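PDB 6KUA: cysteine hydrolase from Staphylococcus aureus, which hydrolyses nicotinamide to nicotinate and ammonia, as a nicotinamidase of the isochorismatase-like cysteine hydrolase family. Local coordinates for residues I152-A156 and E157-S161; T113-D116 and S117-E121; C137-H140 and T141-A145. All coordinates share one frame; numbering follows the deposited sequence.

Interaction 1: I152-A156 and E157-S161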
loop_
_atom_site.group_PDB
_atom_site.type_symbol
_atom_site.label_atom_id
_atom_site.label_comp_id
_atom_site.label_asym_id
_atom_site.label_seq_id
_atom_site.Cartn_x
_atom_site.Cartn_y
_atom_site.Cartn_z
ATOM N N ILE A 152 9.411 14.665 -8.961
ATOM C CA ILE A 152 9.828 15.116 -7.640
ATOM C C ILE A 152 10.768 16.304 -7.762
ATOM O O ILE A 152 11.723 16.273 -8.544
ATOM C CB ILE A 152 10.533 13.996 -6.855
ATOM C CG1 ILE A 152 9.589 12.811 -6.628
ATOM C CG2 ILE A 152 11.059 14.546 -5.545
ATOM C CD1 ILE A 152 10.297 11.598 -6.060
ATOM N N SER A 153 10.547 17.318 -6.927
ATOM C CA SER A 153 11.471 18.431 -6.795
ATOM C C SER A 153 11.783 18.642 -5.325
ATOM O O SER A 153 10.868 18.775 -4.501
ATOM C CB SER A 153 10.890 19.708 -7.427
ATOM O OG SER A 153 11.855 20.742 -7.434
ATOM N N VAL A 154 13.066 18.642 -4.983
ATOM C CA VAL A 154 13.461 18.979 -3.616
ATOM C C VAL A 154 14.500 20.091 -3.666
ATOM O O VAL A 154 15.702 19.815 -3.828
ATOM C CB VAL A 154 14.002 17.762 -2.846
ATOM C CG1 VAL A 154 14.250 18.154 -1.397
ATOM C CG2 VAL A 154 13.022 16.597 -2.922
ATOM N N PRO A 155 14.087 21.351 -3.539
ATOM C CA PRO A 155 15.049 22.459 -3.612
ATOM C C PRO A 155 15.940 22.454 -2.384
ATOM O O PRO A 155 15.455 22.377 -1.256
ATOM C CB PRO A 155 14.157 23.707 -3.660
ATOM C CG PRO A 155 12.893 23.284 -3.004
ATOM C CD PRO A 155 12.702 21.827 -3.395
ATOM N N ALA A 156 17.251 22.526 -2.609
ATOM C CA ALA A 156 18.181 22.447 -1.489
ATOM C C ALA A 156 17.994 23.600 -0.510
ATOM O O ALA A 156 18.339 23.462 0.667
ATOM C CB ALA A 156 19.617 22.417 -2.007
ATOM N N GLU A 157 17.457 24.731 -0.970
ATOM C CA GLU A 157 17.150 25.858 -0.095
ATOM C C GLU A 157 15.894 25.635 0.739
ATOM O O GLU A 157 15.598 26.456 1.616
ATOM C CB GLU A 157 16.968 27.129 -0.935
ATOM C CG GLU A 157 18.185 28.035 -1.049
ATOM C CD GLU A 157 17.786 29.505 -1.282
ATOM O OE1 GLU A 157 17.707 30.282 -0.290
ATOM O OE2 GLU A 157 17.537 29.873 -2.458
ATOM N N GLY A 158 15.138 24.567 0.472
ATOM C CA GLY A 158 13.858 24.358 1.111
ATOM C C GLY A 158 13.830 23.226 2.114
ATOM O O GLY A 158 12.773 22.940 2.690
ATOM N N VAL A 159 14.978 22.588 2.356
ATOM C CA VAL A 159 15.078 21.472 3.288
ATOM C C VAL A 159 16.311 21.662 4.169
ATOM O O VAL A 159 17.257 22.361 3.802
ATOM C CB VAL A 159 15.139 20.113 2.545
ATOM C CG1 VAL A 159 13.785 19.794 1.889
ATOM C CG2 VAL A 159 16.252 20.133 1.490
ATOM N N ALA A 160 16.297 21.025 5.346
ATOM C CA ALA A 160 17.423 21.105 6.272
ATOM C C ALA A 160 17.491 19.868 7.155
ATOM O O ALA A 160 16.482 19.210 7.416
ATOM C CB ALA A 160 17.336 22.347 7.159
ATOM N N SER A 161 18.694 19.586 7.659
ATOM C CA SER A 161 18.882 18.533 8.650
ATOM C C SER A 161 19.868 18.986 9.722
ATOM O O SER A 161 20.690 19.879 9.505
ATOM C CB SER A 161 19.391 17.234 8.006
ATOM O OG SER A 161 19.473 16.205 8.976
#

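Interaction 2: T113-D116 and S117-E121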
loop_
_atom_site.group_PDB
_atom_site.type_symbol
_atom_site.label_atom_id
_atom_site.label_comp_id
_atom_site.label_asym_id
_atom_site.label_seq_id
_atom_site.Cartn_x
_atom_site.Cartn_y
_atom_site.Cartn_z
ATOM N N THR A 113 -1.702 7.332 5.280
ATOM C CA THR A 113 -2.414 8.581 5.056
ATOM C C THR A 113 -3.141 8.538 3.717
ATOM O O THR A 113 -2.873 7.671 2.882
ATOM C CB THR A 113 -1.462 9.786 5.070
ATOM O OG1 THR A 113 -0.731 9.794 3.834
ATOM C CG2 THR A 113 -0.500 9.732 6.297
ATOM N N PRO A 114 -4.087 9.443 3.492
ATOM C CA PRO A 114 -4.743 9.507 2.182
ATOM C C PRO A 114 -4.022 10.412 1.180
ATOM O O PRO A 114 -4.626 10.838 0.190
ATOM C CB PRO A 114 -6.124 10.065 2.525
ATOM C CG PRO A 114 -5.862 10.959 3.710
ATOM C CD PRO A 114 -4.750 10.309 4.489
ATOM N N LEU A 115 -2.744 10.717 1.420
ATOM C CA LEU A 115 -2.056 11.717 0.600
ATOM C C LEU A 115 -2.072 11.338 -0.878
ATOM O O LEU A 115 -2.431 12.153 -1.732
ATOM C CB LEU A 115 -0.624 11.912 1.090
ATOM C CG LEU A 115 0.189 12.920 0.264
ATOM C CD1 LEU A 115 -0.456 14.316 0.327
ATOM C CD2 LEU A 115 1.646 12.953 0.758
ATOM N N ASP A 116 -1.691 10.104 -1.204
ATOM C CA ASP A 116 -1.636 9.704 -2.610
ATOM C C ASP A 116 -3.004 9.849 -3.267
ATOM O O ASP A 116 -3.125 10.403 -4.373
ATOM C CB ASP A 116 -1.111 8.269 -2.718
ATOM C CG ASP A 116 -1.080 7.743 -4.151
ATOM O OD1 ASP A 116 -0.724 8.512 -5.076
ATOM O OD2 ASP A 116 -1.394 6.537 -4.346
ATOM N N SER A 117 -4.057 9.379 -2.590
ATOM C CA SER A 117 -5.386 9.462 -3.189
ATOM C C SER A 117 -5.847 10.910 -3.337
ATOM O O SER A 117 -6.519 11.242 -4.320
ATOM C CB SER A 117 -6.394 8.665 -2.363
ATOM O OG SER A 117 -6.767 9.425 -1.236
ATOM N N LEU A 118 -5.482 11.776 -2.385
ATOM C CA LEU A 118 -5.804 13.195 -2.501
ATOM C C LEU A 118 -5.116 13.834 -3.699
ATOM O O LEU A 118 -5.727 14.635 -4.415
ATOM C CB LEU A 118 -5.403 13.926 -1.227
ATOM C CG LEU A 118 -6.306 13.675 -0.014
ATOM C CD1 LEU A 118 -5.633 14.210 1.257
ATOM C CD2 LEU A 118 -7.683 14.317 -0.212
ATOM N N LEU A 119 -3.832 13.525 -3.907
ATOM C CA LEU A 119 -3.110 14.036 -5.068
ATOM C C LEU A 119 -3.719 13.530 -6.374
ATOM O O LEU A 119 -3.887 14.300 -7.332
ATOM C CB LEU A 119 -1.640 13.629 -4.978
ATOM C CG LEU A 119 -0.846 14.133 -3.775
ATOM C CD1 LEU A 119 0.482 13.351 -3.606
ATOM C CD2 LEU A 119 -0.594 15.621 -3.918
ATOM N N ARG A 120 -4.046 12.233 -6.434
ATOM C CA ARG A 120 -4.614 11.655 -7.653
ATOM C C ARG A 120 -5.979 12.259 -7.984
ATOM O O ARG A 120 -6.269 12.518 -9.158
ATOM C CB ARG A 120 -4.740 10.145 -7.519
ATOM C CG ARG A 120 -3.420 9.381 -7.510
ATOM C CD ARG A 120 -3.677 7.861 -7.511
ATOM N NE ARG A 120 -2.477 7.103 -7.146
ATOM C CZ ARG A 120 -2.232 5.853 -7.529
ATOM N NH1 ARG A 120 -3.098 5.204 -8.296
ATOM N NH2 ARG A 120 -1.105 5.261 -7.163
ATOM N N GLU A 121 -6.838 12.463 -6.965
ATOM C CA GLU A 121 -8.138 13.121 -7.150
ATOM C C GLU A 121 -7.993 14.433 -7.915
ATOM O O GLU A 121 -8.881 14.821 -8.677
ATOM C CB GLU A 121 -8.787 13.443 -5.790
ATOM C CG GLU A 121 -9.632 12.372 -5.119
ATOM C CD GLU A 121 -9.936 12.696 -3.643
ATOM O OE1 GLU A 121 -10.161 13.878 -3.305
ATOM O OE2 GLU A 121 -9.929 11.766 -2.804
HETATM O O HOH W 1 -3.635 7.556 -0.342
#

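Interaction 3: C137-H140 and T141-A145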
loop_
_atom_site.group_PDB
_atom_site.type_symbol
_atom_site.label_atom_id
_atom_site.label_comp_id
_atom_site.label_asym_id
_atom_site.label_seq_id
_atom_site.Cartn_x
_atom_site.Cartn_y
_atom_site.Cartn_z
ATOM N N CYS A 137 12.383 12.476 7.367
ATOM C CA CYS A 137 11.003 12.586 6.884
ATOM C C CYS A 137 10.933 12.999 5.420
ATOM O O CYS A 137 10.098 12.487 4.663
ATOM C CB CYS A 137 10.221 13.574 7.747
ATOM S SG CYS A 137 9.971 12.922 9.399
ATOM N N VAL A 138 11.772 13.949 5.012
ATOM C CA VAL A 138 11.824 14.337 3.607
ATOM C C VAL A 138 12.236 13.148 2.742
ATOM O O VAL A 138 11.606 12.844 1.719
ATOM C CB VAL A 138 12.784 15.522 3.437
ATOM C CG1 VAL A 138 12.972 15.841 1.975
ATOM C CG2 VAL A 138 12.270 16.737 4.245
ATOM N N LEU A 139 13.307 12.456 3.149
ATOM C CA LEU A 139 13.813 11.316 2.383
ATOM C C LEU A 139 12.759 10.222 2.260
ATOM O O LEU A 139 12.488 9.722 1.162
ATOM C CB LEU A 139 15.081 10.759 3.056
ATOM C CG LEU A 139 15.522 9.359 2.598
ATOM C CD1 LEU A 139 16.163 9.438 1.231
ATOM C CD2 LEU A 139 16.491 8.682 3.603
ATOM N N HIS A 140 12.161 9.825 3.390
ATOM C CA HIS A 140 11.143 8.780 3.359
ATOM C C HIS A 140 9.947 9.203 2.512
ATOM O O HIS A 140 9.384 8.389 1.769
ATOM C CB HIS A 140 10.695 8.429 4.781
ATOM C CG HIS A 140 11.730 7.695 5.585
ATOM N ND1 HIS A 140 11.399 6.725 6.508
ATOM C CD2 HIS A 140 13.084 7.802 5.627
ATOM C CE1 HIS A 140 12.499 6.265 7.082
ATOM N NE2 HIS A 140 13.535 6.895 6.563
ATOM N N THR A 141 9.523 10.463 2.642
ATOM C CA THR A 141 8.447 10.969 1.800
ATOM C C THR A 141 8.851 10.943 0.331
ATOM O O THR A 141 8.069 10.512 -0.519
ATOM C CB THR A 141 8.067 12.387 2.238
ATOM O OG1 THR A 141 7.568 12.345 3.580
ATOM C CG2 THR A 141 6.999 13.001 1.310
ATOM N N ALA A 142 10.085 11.373 0.020
ATOM C CA ALA A 142 10.541 11.404 -1.372
ATOM C C ALA A 142 10.583 10.007 -1.987
ATOM O O ALA A 142 10.230 9.828 -3.159
ATOM C CB ALA A 142 11.923 12.061 -1.463
ATOM N N ILE A 143 10.989 9.003 -1.205
ATOM C CA ILE A 143 11.077 7.634 -1.711
ATOM C C ILE A 143 9.695 7.093 -2.061
ATOM O O ILE A 143 9.511 6.464 -3.109
ATOM C CB ILE A 143 11.788 6.727 -0.691
ATOM C CG1 ILE A 143 13.269 7.086 -0.632
ATOM C CG2 ILE A 143 11.582 5.250 -1.067
ATOM C CD1 ILE A 143 13.950 6.586 0.592
ATOM N N SER A 144 8.699 7.345 -1.208
ATOM C CA SER A 144 7.342 6.924 -1.539
ATOM C C SER A 144 6.796 7.675 -2.751
ATOM O O SER A 144 6.107 7.082 -3.587
ATOM C CB SER A 144 6.416 7.122 -0.342
ATOM O OG SER A 144 6.477 5.968 0.477
ATOM N N ALA A 145 7.042 8.990 -2.827
ATOM C CA ALA A 145 6.643 9.744 -4.007
ATOM C C ALA A 145 7.254 9.128 -5.251
ATOM O O ALA A 145 6.577 8.964 -6.276
ATOM C CB ALA A 145 7.058 11.220 -3.877
#

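Interaction 1: I152-A156 and E157-S161
The backbone N of Gly158 donates to Pro155 O at 2.8 Å, closing a tight turn in which Ala156 and Glu157 occupy the two middle positions. Their backbone angles are those of a type I beta turn. As the chain doubles back so sharply, the N-H does not meet the carbonyl end-on: it comes from well above the carbonyl plane, although the bond itself is fairly straight.

Two valines, one on each flank of the turn, meet across it. CG1 of Val154 meets CG1 of Val159 at 3.7 Å, and the side chains cross at about a right angle. CG1 of Val154 stands anti to its backbone N (chi1 -174°), which brings it to Val159, while the other branch of Val159, CG2, rests 3.6 Å from Pro155 O. The same carbonyl oxygen is therefore bonded by an N-H and touched by a methyl group. Glu157 sits at the exposed surface of the turn.

The turn interrupts strand 151-160, at one border of the parallel sheet within this chain. Pro155 packs on Glu128 and Val130 of strand 126-132, Ala156 and Val159 meet Leu171 of helix 164-176, and Val159 also reaches Val138 of helix 137-147.

Interaction 2: T113-D116 and S117-E121
Asp116 and Arg120, one helical turn apart, form a salt bridge in which both carboxylate oxygens approach the same guanidinium nitrogen. Arg120 NE donates to Asp116 OD1 at 3.1 Å in a nearly straight bond (167°). The oxygen lies at the edge of the guanidinium, in its plane, and is met on its syn side somewhat out of the carboxylate plane; the two flat groups are turned 76° apart. Asp116 reaches down the helix because its CG stands opposite the backbone N (chi1 177°). Each partner is also held elsewhere: Tyr150 OH bonds Asp116 OD1, and Arg120 reaches Asp116 OD2 and Leu148 O of a third subunit, so the pair belongs to a charged interface.

The other polar contacts organise the start of the helix. Pro114 occupies the N-cap position, and its O accepts from Leu118 N at 2.9 Å, with Ser117 OG also 2.9 Å from Pro114 O. Thr113 OG1 receives Leu115 N at 3.3 Å, while a water accepts from Ser117 N at 2.9 Å.

Apolar contact runs along the inner side. Leu115 CG meets Leu119 CD1 at 3.9 Å, their side chains crossing at a slant, and Leu118 CD1 lies alongside the ring of Pro114, 4.1 Å from CG. All three leucines rest on Phe50 of strand 48-54.

An ST turn thus leads into a short amphipathic helix that covers strands 48-54 and 99-104, as expected of a doubly wound alpha/beta sheet.

Interaction 3: C137-H140 and T141-A145
Thr141 grips the carbonyl oxygen of Cys137 twice. Its OG1 donates to Cys137 O at 2.8 Å, and its backbone N donates to the same Cys137 O at 2.9 Å; the two donors arrive from opposite faces of the carbonyl plane. The hydroxyl can turn back along the helix because it lies beside the backbone N of Thr141 (chi1 -63°), a common way for a threonine to bury its polar end. Ser109 OG is a further partner of Thr141 OG1, so this buried hydroxyl also ties the helix to a loop.

The ordinary helical ladder continues with Ala142 N to Val138 O at 2.7 Å and Ile143 N to Leu139 O at 2.9 Å. Its next rung, Ser144 N to His140 O, is longer at 3.2 Å but straight (166°). Two polar side chains find their partners outside this helix: Ser144 OG bonds Asp108 OD2, and His140 NE2 bonds His173 NE2 of a fourth subunit, while the imidazole of His140 also makes an edge-to-face contact with Tyr107.

Leu139 and Ile143 carry the apolar packing. They lie side by side and point the same way, with Leu139 CD1 3.7 Å from Ile143 CD1; the CD1 methyl of Ile143 also comes 3.5 Å from Leu139 O. Leu139 continues onto Trp169 and Phe174 of helix 164-176, and Ile143 packs on Ile143 of the fourth subunit.

Helix 137-147 is the crossover helix of a right-handed beta-alpha-beta unit. Cys137 opens it beside Asp10, its side chain about 7 Å from the bound zinc ion, consistent with the place of the nucleophilic cysteine in nicotinamidases.

From the N terminus onward the three contacts come in the order interaction 2, interaction 3, interaction 1, in series, without nesting or crossing. Interaction 2 winds the short helix after strand 99-104. The chain then passes through strand 126-132 to interaction 3, on the crossover helix, and interaction 1 closes a turn in the strand that completes this beta-alpha-beta unit. Interactions 1 and 3 touch, with Ile152 CD1 3.4 Å from Ala142 O. Interaction 2 stays apart from 137-145, the nearest atoms being about 5 Å away, yet both contacts pack on Phe110. Interactions 1 and 2 lie on opposite sides of the chain's centre, about 22 Å between their centres.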